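Local coordinates for oxalate-binding protein (Thermotoga maritima, PDB 1O4T) that binds oxalate as a homodimeric, manganese-containing cupin and is a putative oxalate decarboxylase, at residues A44-K49 with R57-M62; H73-E78 with A128-L133; F79-I84 with V105-S110; V90-G95 with S113-N118. One frame throughout, in Å; residues are numbered along the deposited sequence.

Interaction 1: residues A44-K49 with R57-M62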
# COMPACT_ATOMS: atom_id res chain seq x y z
N ALA A 44 -0.30 -4.73 12.23
CA ALA A 44 -1.46 -3.84 12.40
C ALA A 44 -2.42 -4.06 11.24
O ALA A 44 -2.11 -3.72 10.09
CB ALA A 44 -0.99 -2.38 12.44
N HIS A 45 -3.60 -4.62 11.53
CA HIS A 45 -4.61 -4.84 10.50
C HIS A 45 -5.34 -3.52 10.25
O HIS A 45 -5.87 -2.91 11.16
CB HIS A 45 -5.60 -5.91 10.89
CG HIS A 45 -4.99 -7.18 11.37
ND1 HIS A 45 -5.00 -8.33 10.61
CD2 HIS A 45 -4.36 -7.49 12.53
CE1 HIS A 45 -4.39 -9.30 11.29
NE2 HIS A 45 -3.99 -8.81 12.45
N LEU A 46 -5.34 -3.07 9.01
CA LEU A 46 -5.83 -1.74 8.68
C LEU A 46 -7.26 -1.76 8.12
O LEU A 46 -8.07 -0.88 8.43
CB LEU A 46 -4.86 -1.06 7.72
CG LEU A 46 -3.46 -1.02 8.27
CD1 LEU A 46 -2.60 -0.28 7.26
CD2 LEU A 46 -3.38 -0.39 9.63
N LEU A 47 -7.57 -2.78 7.32
CA LEU A 47 -8.92 -3.03 6.82
C LEU A 47 -9.24 -4.49 6.87
O LEU A 47 -8.40 -5.33 6.56
CB LEU A 47 -9.03 -2.61 5.38
CG LEU A 47 -8.83 -1.14 5.09
CD1 LEU A 47 -8.59 -0.95 3.57
CD2 LEU A 47 -9.96 -0.25 5.58
N SER A 48 -10.47 -4.81 7.24
CA SER A 48 -10.92 -6.18 7.27
C SER A 48 -11.25 -6.68 5.86
O SER A 48 -11.42 -5.90 4.91
CB SER A 48 -12.15 -6.32 8.17
OG SER A 48 -13.31 -5.82 7.55
N LYS A 49 -11.33 -8.01 5.75
CA LYS A 49 -11.64 -8.66 4.49
C LYS A 49 -13.09 -8.35 4.10
O LYS A 49 -13.38 -8.13 2.92
CB LYS A 49 -11.35 -10.17 4.62
CG LYS A 49 -12.05 -11.07 3.62
CD LYS A 49 -11.79 -12.57 3.89
CE LYS A 49 -12.77 -13.40 3.08
NZ LYS A 49 -12.47 -14.84 3.09
N ARG A 57 -7.84 -10.57 1.59
CA ARG A 57 -7.99 -11.11 2.91
C ARG A 57 -7.06 -10.46 3.95
O ARG A 57 -7.23 -10.72 5.15
CB ARG A 57 -7.87 -12.64 2.90
CG ARG A 57 -6.46 -13.22 2.90
CD ARG A 57 -6.45 -14.75 3.15
NE ARG A 57 -5.14 -15.36 3.04
CZ ARG A 57 -4.18 -15.27 3.96
NH1 ARG A 57 -4.36 -14.62 5.10
NH2 ARG A 57 -3.02 -15.86 3.75
N LEU A 58 -6.10 -9.65 3.50
CA LEU A 58 -5.17 -8.94 4.37
C LEU A 58 -4.79 -7.56 3.81
O LEU A 58 -4.43 -7.45 2.65
CB LEU A 58 -3.86 -9.73 4.52
CG LEU A 58 -2.84 -9.15 5.53
CD1 LEU A 58 -3.38 -9.31 6.95
CD2 LEU A 58 -1.52 -9.83 5.38
N PHE A 59 -4.83 -6.54 4.67
CA PHE A 59 -4.31 -5.23 4.36
C PHE A 59 -3.71 -4.72 5.67
O PHE A 59 -4.42 -4.22 6.53
CB PHE A 59 -5.39 -4.29 3.79
CG PHE A 59 -4.84 -3.02 3.21
CD1 PHE A 59 -4.46 -1.98 4.03
CD2 PHE A 59 -4.62 -2.89 1.85
CE1 PHE A 59 -3.91 -0.80 3.53
CE2 PHE A 59 -4.04 -1.73 1.33
CZ PHE A 59 -3.67 -0.67 2.19
N ALA A 60 -2.39 -4.89 5.84
CA ALA A 60 -1.75 -4.72 7.12
C ALA A 60 -0.44 -4.02 7.00
O ALA A 60 0.21 -4.08 5.96
CB ALA A 60 -1.51 -6.06 7.75
N ARG A 61 -0.06 -3.36 8.08
CA ARG A 61 1.26 -2.75 8.20
C ARG A 61 2.10 -3.63 9.14
O ARG A 61 1.67 -3.93 10.29
CB ARG A 61 1.14 -1.35 8.78
CG ARG A 61 2.40 -0.55 8.69
CD ARG A 61 2.36 0.82 9.36
NE ARG A 61 3.69 1.45 9.26
CZ ARG A 61 3.94 2.75 9.45
NH1 ARG A 61 2.97 3.60 9.76
NH2 ARG A 61 5.19 3.20 9.32
N MET A 62 3.27 -4.06 8.66
CA MET A 62 4.12 -4.97 9.42
C MET A 62 5.32 -4.16 9.88
O MET A 62 5.75 -3.31 9.13
CB MET A 62 4.65 -6.06 8.53
CG MET A 62 3.58 -6.88 7.82
SD MET A 62 2.69 -7.78 8.97
CE MET A 62 4.07 -8.66 9.79
O HOH W 1 -5.92 -6.78 7.20

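Interaction 2: residues H73-E78 with A128-L133. With MN (manganese (II) ion), chain C; OXL (oxalate ion), chain D.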
# COMPACT_ATOMS: atom_id res chain seq x y z
N HIS A 73 6.88 -19.13 3.62
CA HIS A 73 5.58 -19.75 3.50
C HIS A 73 5.05 -19.53 2.11
O HIS A 73 5.47 -18.62 1.40
CB HIS A 73 4.58 -19.16 4.49
CG HIS A 73 4.39 -17.70 4.31
ND1 HIS A 73 5.38 -16.79 4.60
CD2 HIS A 73 3.37 -16.98 3.78
CE1 HIS A 73 4.96 -15.57 4.30
NE2 HIS A 73 3.74 -15.66 3.81
N LYS A 74 4.09 -20.37 1.76
CA LYS A 74 3.52 -20.46 0.44
C LYS A 74 2.14 -19.82 0.39
O LYS A 74 1.38 -19.89 1.35
CB LYS A 74 3.36 -21.94 0.09
CG LYS A 74 2.87 -22.20 -1.31
CD LYS A 74 2.89 -23.66 -1.58
CE LYS A 74 2.38 -23.98 -2.98
NZ LYS A 74 2.37 -25.44 -3.12
N HIS A 75 1.83 -19.23 -0.76
CA HIS A 75 0.52 -18.69 -1.08
C HIS A 75 -0.11 -19.48 -2.23
O HIS A 75 0.54 -19.72 -3.22
CB HIS A 75 0.66 -17.20 -1.40
CG HIS A 75 0.94 -16.36 -0.19
ND1 HIS A 75 -0.06 -15.99 0.69
CD2 HIS A 75 2.10 -15.89 0.35
CE1 HIS A 75 0.46 -15.32 1.70
NE2 HIS A 75 1.77 -15.21 1.50
N GLU A 76 -1.34 -19.93 -2.06
CA GLU A 76 -2.03 -20.62 -3.15
C GLU A 76 -3.44 -20.10 -3.23
O GLU A 76 -4.12 -19.98 -2.21
CB GLU A 76 -2.03 -22.17 -2.98
CG GLU A 76 -2.08 -22.65 -1.54
CD GLU A 76 -1.78 -24.12 -1.37
OE1 GLU A 76 -2.10 -24.96 -2.26
OE2 GLU A 76 -1.22 -24.43 -0.28
N GLY A 77 -3.87 -19.79 -4.45
CA GLY A 77 -5.18 -19.25 -4.68
C GLY A 77 -5.29 -17.78 -4.30
O GLY A 77 -6.41 -17.27 -4.15
N GLU A 78 -4.16 -17.11 -4.16
CA GLU A 78 -4.10 -15.69 -3.83
C GLU A 78 -2.72 -15.17 -4.21
O GLU A 78 -1.85 -15.95 -4.57
CB GLU A 78 -4.33 -15.47 -2.32
CG GLU A 78 -3.27 -16.10 -1.45
CD GLU A 78 -3.68 -16.33 -0.01
OE1 GLU A 78 -4.88 -16.17 0.30
OE2 GLU A 78 -2.77 -16.68 0.79
N ALA A 128 1.40 -4.96 3.63
CA ALA A 128 1.14 -6.29 3.05
C ALA A 128 -0.32 -6.39 2.66
O ALA A 128 -1.20 -6.14 3.48
CB ALA A 128 1.50 -7.36 4.03
N VAL A 129 -0.57 -6.80 1.42
CA VAL A 129 -1.91 -6.91 0.91
C VAL A 129 -2.07 -8.29 0.22
O VAL A 129 -1.33 -8.60 -0.68
CB VAL A 129 -2.22 -5.82 -0.14
CG1 VAL A 129 -3.72 -5.75 -0.39
CG2 VAL A 129 -1.73 -4.49 0.34
N ILE A 130 -3.03 -9.09 0.64
CA ILE A 130 -3.23 -10.39 0.01
C ILE A 130 -4.52 -10.31 -0.78
O ILE A 130 -5.54 -9.99 -0.20
CB ILE A 130 -3.27 -11.50 1.07
CG1 ILE A 130 -1.95 -11.55 1.83
CG2 ILE A 130 -3.53 -12.86 0.40
CD1 ILE A 130 -1.95 -12.51 3.06
N ILE A 131 -4.46 -10.61 -2.07
CA ILE A 131 -5.61 -10.51 -2.94
C ILE A 131 -5.95 -11.91 -3.45
O ILE A 131 -5.08 -12.67 -3.93
CB ILE A 131 -5.32 -9.49 -4.07
CG1 ILE A 131 -5.12 -8.08 -3.46
CG2 ILE A 131 -6.41 -9.48 -5.08
CD1 ILE A 131 -4.93 -6.94 -4.45
N LEU A 132 -7.23 -12.24 -3.32
CA LEU A 132 -7.73 -13.57 -3.58
C LEU A 132 -7.84 -13.92 -5.07
O LEU A 132 -8.28 -13.11 -5.88
CB LEU A 132 -9.06 -13.78 -2.87
CG LEU A 132 -8.98 -13.59 -1.34
CD1 LEU A 132 -10.32 -13.91 -0.69
CD2 LEU A 132 -7.86 -14.43 -0.71
N LEU A 133 -7.41 -15.16 -5.36
CA LEU A 133 -7.34 -15.86 -6.67
C LEU A 133 -6.23 -15.43 -7.65
O LEU A 133 -5.27 -16.20 -7.86
CB LEU A 133 -8.70 -15.92 -7.32
CG LEU A 133 -9.81 -16.41 -6.38
CD1 LEU A 133 -10.90 -16.92 -7.21
CD2 LEU A 133 -9.39 -17.46 -5.36
OXT LEU A 133 -6.24 -14.33 -8.23
MN MN C . 2.86 -14.02 2.71
C1 OXL D . 2.73 -12.38 4.97
C2 OXL D . 1.54 -13.22 5.14
O1 OXL D . 2.82 -11.33 5.81
O2 OXL D . 0.81 -13.01 6.25
O3 OXL D . 3.57 -12.59 4.07
O4 OXL D . 1.19 -14.06 4.30

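Interaction 3: residues F79-I84 with V105-S110. With MN (manganese (II) ion), chain C; OXL (oxalate ion), chain D.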
# COMPACT_ATOMS: atom_id res chain seq x y z
N PHE A 79 -2.53 -13.86 -4.13
CA PHE A 79 -1.22 -13.29 -4.32
C PHE A 79 -0.99 -12.19 -3.30
O PHE A 79 -1.95 -11.64 -2.76
CB PHE A 79 -1.00 -12.83 -5.77
CG PHE A 79 -1.90 -11.71 -6.23
CD1 PHE A 79 -3.09 -11.98 -6.85
CD2 PHE A 79 -1.53 -10.38 -6.04
CE1 PHE A 79 -3.91 -10.97 -7.28
CE2 PHE A 79 -2.38 -9.35 -6.45
CZ PHE A 79 -3.58 -9.67 -7.09
N GLU A 80 0.27 -11.92 -3.01
CA GLU A 80 0.65 -10.90 -2.03
C GLU A 80 1.60 -9.85 -2.57
O GLU A 80 2.52 -10.16 -3.31
CB GLU A 80 1.26 -11.55 -0.79
CG GLU A 80 1.14 -10.67 0.44
CD GLU A 80 1.46 -11.38 1.73
OE1 GLU A 80 1.43 -10.74 2.79
OE2 GLU A 80 1.75 -12.57 1.68
N ILE A 81 1.37 -8.61 -2.16
CA ILE A 81 2.21 -7.49 -2.48
C ILE A 81 2.74 -6.92 -1.17
O ILE A 81 1.99 -6.67 -0.24
CB ILE A 81 1.38 -6.39 -3.20
CG1 ILE A 81 0.65 -6.96 -4.42
CG2 ILE A 81 2.28 -5.18 -3.58
CD1 ILE A 81 -0.52 -6.07 -4.83
N TYR A 82 4.04 -6.71 -1.07
CA TYR A 82 4.59 -5.85 -0.05
C TYR A 82 4.98 -4.50 -0.67
O TYR A 82 5.58 -4.44 -1.76
CB TYR A 82 5.86 -6.44 0.53
CG TYR A 82 5.81 -7.78 1.25
CD1 TYR A 82 6.98 -8.51 1.45
CD2 TYR A 82 4.63 -8.30 1.78
CE1 TYR A 82 6.98 -9.68 2.15
CE2 TYR A 82 4.62 -9.47 2.48
CZ TYR A 82 5.80 -10.17 2.66
OH TYR A 82 5.77 -11.38 3.36
N TYR A 83 4.65 -3.40 0.01
CA TYR A 83 5.26 -2.10 -0.26
C TYR A 83 6.14 -1.69 0.94
O TYR A 83 5.67 -1.50 2.08
CB TYR A 83 4.20 -1.04 -0.58
CG TYR A 83 4.83 0.27 -0.98
CD1 TYR A 83 5.07 0.57 -2.31
CD2 TYR A 83 5.22 1.19 -0.03
CE1 TYR A 83 5.72 1.76 -2.70
CE2 TYR A 83 5.86 2.40 -0.39
CZ TYR A 83 6.10 2.68 -1.74
OH TYR A 83 6.73 3.84 -2.12
N ILE A 84 7.43 -1.57 0.69
CA ILE A 84 8.38 -1.28 1.76
C ILE A 84 8.30 0.20 2.13
O ILE A 84 8.55 1.08 1.28
CB ILE A 84 9.83 -1.65 1.35
CG1 ILE A 84 9.92 -3.06 0.75
CG2 ILE A 84 10.81 -1.48 2.54
CD1 ILE A 84 9.30 -4.16 1.64
N VAL A 105 8.47 -2.46 -4.23
CA VAL A 105 7.28 -3.32 -4.25
C VAL A 105 7.78 -4.75 -4.38
O VAL A 105 8.59 -5.03 -5.26
CB VAL A 105 6.41 -3.00 -5.45
CG1 VAL A 105 5.24 -3.99 -5.60
CG2 VAL A 105 5.90 -1.58 -5.35
N CYS A 106 7.30 -5.64 -3.50
CA CYS A 106 7.59 -7.08 -3.60
C CYS A 106 6.33 -7.81 -3.94
O CYS A 106 5.36 -7.71 -3.17
CB CYS A 106 8.15 -7.61 -2.29
SG CYS A 106 9.51 -6.64 -1.64
N PHE A 107 6.32 -8.51 -5.06
CA PHE A 107 5.17 -9.23 -5.58
C PHE A 107 5.36 -10.74 -5.50
O PHE A 107 6.34 -11.29 -6.06
CB PHE A 107 4.92 -8.84 -7.04
CG PHE A 107 3.68 -9.42 -7.61
CD1 PHE A 107 2.44 -8.93 -7.23
CD2 PHE A 107 3.73 -10.49 -8.50
CE1 PHE A 107 1.27 -9.49 -7.75
CE2 PHE A 107 2.58 -11.05 -9.00
CZ PHE A 107 1.35 -10.57 -8.61
N THR A 108 4.46 -11.41 -4.80
CA THR A 108 4.49 -12.88 -4.72
C THR A 108 3.22 -13.46 -5.32
O THR A 108 2.12 -13.16 -4.88
CB THR A 108 4.63 -13.35 -3.28
OG1 THR A 108 5.88 -12.92 -2.78
CG2 THR A 108 4.73 -14.85 -3.20
N ASP A 109 3.39 -14.31 -6.32
CA ASP A 109 2.26 -14.78 -7.10
C ASP A 109 1.73 -16.07 -6.52
O ASP A 109 2.37 -16.70 -5.66
CB ASP A 109 2.70 -15.00 -8.56
CG ASP A 109 1.60 -14.71 -9.56
OD1 ASP A 109 0.40 -14.69 -9.20
OD2 ASP A 109 1.87 -14.47 -10.75
N SER A 110 0.57 -16.50 -7.01
CA SER A 110 -0.05 -17.74 -6.55
C SER A 110 0.92 -18.88 -6.82
O SER A 110 1.48 -18.96 -7.89
CB SER A 110 -1.40 -17.93 -7.28
OG SER A 110 -2.14 -19.09 -6.85
MN MN C . 2.86 -14.02 2.71
C1 OXL D . 2.73 -12.38 4.97
C2 OXL D . 1.54 -13.22 5.14
O1 OXL D . 2.82 -11.33 5.81
O2 OXL D . 0.81 -13.01 6.25
O3 OXL D . 3.57 -12.59 4.07
O4 OXL D . 1.19 -14.06 4.30

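Interaction 4: residues V90-G95 with S113-N118. With MN (manganese (II) ion), chain C.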
# COMPACT_ATOMS: atom_id res chain seq x y z
N VAL A 90 15.96 -8.12 3.23
CA VAL A 90 16.11 -9.06 2.13
C VAL A 90 14.78 -9.80 1.95
O VAL A 90 14.23 -10.37 2.90
CB VAL A 90 17.22 -10.05 2.40
CG1 VAL A 90 17.36 -10.95 1.23
CG2 VAL A 90 18.53 -9.35 2.65
N PHE A 91 14.25 -9.73 0.73
CA PHE A 91 13.06 -10.41 0.30
C PHE A 91 13.45 -11.69 -0.44
O PHE A 91 14.30 -11.67 -1.34
CB PHE A 91 12.31 -9.48 -0.65
CG PHE A 91 11.07 -10.07 -1.21
CD1 PHE A 91 10.00 -10.38 -0.39
CD2 PHE A 91 10.93 -10.26 -2.57
CE1 PHE A 91 8.81 -10.90 -0.89
CE2 PHE A 91 9.71 -10.79 -3.09
CZ PHE A 91 8.68 -11.11 -2.23
N HIS A 92 12.88 -12.80 -0.03
CA HIS A 92 13.10 -14.06 -0.70
C HIS A 92 11.85 -14.41 -1.49
O HIS A 92 10.77 -14.47 -0.92
CB HIS A 92 13.37 -15.19 0.31
CG HIS A 92 13.68 -16.52 -0.31
ND1 HIS A 92 14.97 -16.96 -0.53
CD2 HIS A 92 12.87 -17.51 -0.78
CE1 HIS A 92 14.94 -18.15 -1.10
NE2 HIS A 92 13.68 -18.51 -1.25
N ASP A 93 12.01 -14.65 -2.78
CA ASP A 93 10.91 -15.18 -3.59
C ASP A 93 11.45 -15.91 -4.84
O ASP A 93 12.53 -15.58 -5.35
CB ASP A 93 9.94 -14.03 -3.89
CG ASP A 93 8.80 -14.39 -4.86
OD1 ASP A 93 7.63 -14.49 -4.43
OD2 ASP A 93 8.99 -14.51 -6.09
N ASN A 94 10.74 -16.96 -5.25
CA ASN A 94 11.16 -17.85 -6.33
C ASN A 94 12.62 -18.32 -6.18
O ASN A 94 13.38 -18.37 -7.15
CB ASN A 94 10.94 -17.16 -7.69
CG ASN A 94 11.05 -18.11 -8.84
OD1 ASN A 94 10.42 -19.16 -8.86
ND2 ASN A 94 11.87 -17.76 -9.80
N GLY A 95 13.00 -18.66 -4.95
CA GLY A 95 14.31 -19.24 -4.70
C GLY A 95 15.45 -18.25 -4.72
O GLY A 95 16.61 -18.67 -4.75
N SER A 113 6.37 -19.22 -2.83
CA SER A 113 6.63 -19.08 -1.41
C SER A 113 7.56 -17.91 -1.23
O SER A 113 8.41 -17.66 -2.10
CB SER A 113 7.27 -20.33 -0.85
OG SER A 113 6.47 -21.47 -1.05
N HIS A 114 7.41 -17.19 -0.11
CA HIS A 114 8.27 -16.06 0.21
C HIS A 114 8.58 -15.91 1.70
O HIS A 114 7.96 -16.59 2.55
CB HIS A 114 7.71 -14.71 -0.36
CG HIS A 114 6.46 -14.21 0.30
ND1 HIS A 114 5.84 -13.05 -0.10
CD2 HIS A 114 5.67 -14.74 1.26
CE1 HIS A 114 4.73 -12.86 0.61
NE2 HIS A 114 4.60 -13.88 1.44
N SER A 115 9.53 -15.01 1.98
CA SER A 115 9.94 -14.65 3.34
C SER A 115 10.53 -13.27 3.25
O SER A 115 10.82 -12.80 2.14
CB SER A 115 10.99 -15.62 3.89
OG SER A 115 12.17 -15.60 3.14
N ILE A 116 10.74 -12.63 4.40
CA ILE A 116 11.39 -11.33 4.40
C ILE A 116 12.11 -11.15 5.72
O ILE A 116 11.55 -11.48 6.78
CB ILE A 116 10.35 -10.19 4.12
CG1 ILE A 116 11.01 -8.81 4.07
CG2 ILE A 116 9.23 -10.18 5.13
CD1 ILE A 116 10.15 -7.73 3.33
N GLU A 117 13.34 -10.66 5.65
CA GLU A 117 14.17 -10.47 6.83
C GLU A 117 14.70 -9.04 6.95
O GLU A 117 15.18 -8.45 5.96
CB GLU A 117 15.34 -11.45 6.82
CG GLU A 117 16.09 -11.47 8.14
CD GLU A 117 17.17 -12.54 8.23
OE1 GLU A 117 17.09 -13.55 7.50
OE2 GLU A 117 18.09 -12.36 9.06
N ASN A 118 14.66 -8.52 8.18
CA ASN A 118 15.31 -7.25 8.48
C ASN A 118 16.81 -7.43 8.77
O ASN A 118 17.21 -7.82 9.86
CB ASN A 118 14.62 -6.53 9.65
CG ASN A 118 15.21 -5.17 9.92
OD1 ASN A 118 16.16 -4.77 9.26
ND2 ASN A 118 14.64 -4.44 10.92
MN MN C . 2.86 -14.02 2.71
O HOH W 2 14.20 -13.60 3.71

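Interaction 1: residues A44-K49 with R57-M62
Ala-44 and Arg-61 form a hydrogen-bonded antiparallel pair, gripping each other by two backbone bonds: Ala-44 N reaches Arg-61 O at 2.9 Å, almost straight, and Arg-61 N returns to Ala-44 O. A third backbone bond, Leu-46 N to Phe-59 O at 2.9 Å, arrives nearly along the C=O axis. Beyond it direct backbone pairing stops, and a water bridges Leu-47 and Phe-59: it accepts from Phe-59 N at 2.8 Å and donates to Leu-47 O, so the ladder is continued by solvent. Between the direct bonds, Ala-60 CA sits 3.2 Å from Ala-44 O in a CA-H...O contact.

The charged ends are engaged by other strands, Arg-61 by Glu-125 and Arg-57 by Glu-78 in salt bridges, while His-45 NE2 is hydrogen-bonded to Glu-29. What remains for this contact is largely apolar. CG of Phe-59 stands opposite the backbone N (chi1 -169°), carrying the ring across to Leu-46, which meets its edge in plane, Phe-59 CD1 and Leu-46 CB 3.8 Å apart. Leu-47 CD1 comes obliquely to the same ring, near its rim. On the side of His-45 and Ala-60, the methyl CD1 of Leu-58 approaches His-45 ND1 at 4.1 Å. Near the turn of the hairpin the extended chain of Lys-49 crosses Arg-57 CB obliquely. Leu-46, Leu-47 and Phe-59 also pack on Val-105 and Ile-81 of the second subunit. The chemistry implies a hairpin of strands 40-45 and 56-64 whose backbone bonds fix the register, with these three side chains serving the dimer interface and Leu-58 lying beside the oxalate.

Interaction 2: residues H73-E78 with A128-L133
Glu-78 and Ile-130 make the dense part of this contact. The methyl CG2 of Ile-130 is set against the carboxylate carbon, 3.5 Å from Glu-78 CD, while Leu-132 CD2 comes to 3.6 Å from Glu-78 OE1. With CG held between its backbone nitrogen and carbonyl carbon (chi1 63°), Glu-78 runs out extended to His-75, whose ND1 donates to OE2 at 2.8 Å. The oxygen is met on its anti side and lies close to the imidazole plane, which fixes the ring's rotation and directs His-75 NE2 at manganese, 2.0 Å away. OE1 forms a salt bridge with Arg-57. An alanine in place of Glu-78 would probably leave His-75 ND1 and Arg-57 without their carboxylate and set the metal-binding ring freer to turn. The longer branch of Ile-130 ends at CD1, 3.7 Å from oxalate O4, and beside His-75 CE1, lining the pocket. His-73 adds NE2 to the metal at 2.2 Å.

The far end is looser and partly exposed. There Leu-133 N donates to Gly-77 O at 2.6 Å, but the bond is bent to 141° and the donor stands well above the carbonyl plane; Leu-133 CD2 rests against the same oxygen. Strand 124-132 lies between strands 56-64 and 78-86 in one sheet, while strand 69-74, which carries His-73, borders strand 113-117 in the other.

Interaction 3: residues F79-I84 with V105-S110
Glu-80 and Thr-108 open a regular antiparallel ladder, exchanging two backbone bonds, of which Thr-108 N to Glu-80 O is 2.7 Å long and nearly straight. Tyr-82 and Cys-106 form the next hydrogen-bonded pair, with Tyr-82 N to Cys-106 O also 2.7 Å. At the intervening Ile-81, CA lies 3.2 Å from Cys-106 O in a CA-H...O contact.

The second kind of interaction is coordination. With CG of Glu-80 turned away from the backbone N (chi1 -157°) and the chain extended beyond it, OE2 reaches manganese at 2.1 Å. Two residues on, Tyr-82 donates from OH to oxalate O3 at 2.6 Å; the oxygen lies in the plane of the phenol at its edge and is itself bound to the metal. Across the ladder, the CB atoms of Tyr-82 and Cys-106 touch on this same face.

The opposite face is apolar. Phe-79 CD2 meets Phe-107 CE1 at 3.4 Å, the two rings oblique with planes 46° apart. Ile-81 CG1 comes to the edge of the Phe-107 ring, and its CG2 lies alongside Val-105 CG1 at 3.8 Å. Replacing Phe-107 by a serine is likely to open a gap between Phe-79 and Ile-81, leaving the Phe-79 ring without its aromatic neighbour. That face belongs to the dimer interface, where Phe-79 and Phe-107 pack on Met-52 and Ala-51 of the second subunit. Strand 78-86 stands between strands 104-108 and 124-132, and Val-105 and Cys-106 pair with a strand of the second subunit, carrying the sheet across the interface.

Interaction 4: residues V90-G95 with S113-N118
Val-90 and Glu-117 satisfy each other's backbone groups by two bonds of 2.9 Å, Val-90 N to Glu-117 O and Glu-117 N to Val-90 O. His-92 and Ser-115 form the next hydrogen-bonded pair less evenly: His-92 N to Ser-115 O is 3.0 Å with the donor well above the carbonyl plane, and Ser-115 N to His-92 O stretches to 3.2 Å. Ser-115 OG, turned between its backbone nitrogen and carbonyl carbon (chi1 62°), lies 3.1 Å from His-92 CB and 2.9 Å from a water that also makes a weak bond to Val-90 O. His-92 ND1 is bonded to Asp-97, Asp-93 OD1 to Thr-108 OG1, and Glu-117 OE2 to Lys-38 in a salt bridge.

On the inner face, His-114 gives NE2 to manganese at 2.2 Å, and its ND1 has a weak hydrogen bond to Thr-108 OG1. Phe-91 meets that imidazole rim to rim, its CE1 3.8 Å from His-114 ND1, with planes 78° apart, while Tyr-82 stacks on the ring. A histidine carried on a strand of the double-stranded beta-helix and completing a three-histidine, one-glutamate metal site is typical of the cupin fold.

From the N terminus, interaction 1 comes first: 44-49 and 57-62 close a short hairpin, complete before the others begin. Interaction 2 closes a long loop from 73-78 to the C-terminal strand, enclosing both remaining contacts. Within that span interactions 3 and 4 cross, their segments alternating as 79-84, 90-95, 105-110 and 113-118, so the chain passes from the larger sheet to the smaller and back, and then to the smaller again. Interaction 2 reaches both sheets. Interactions 2, 3 and 4 converge on the manganese between the sheets; interaction 1 adjoins interaction 2 through the backbone pairing of Ala-60 with Ala-128 and the Arg-57 to Glu-78 salt bridge, and reaches the oxalate with Leu-58.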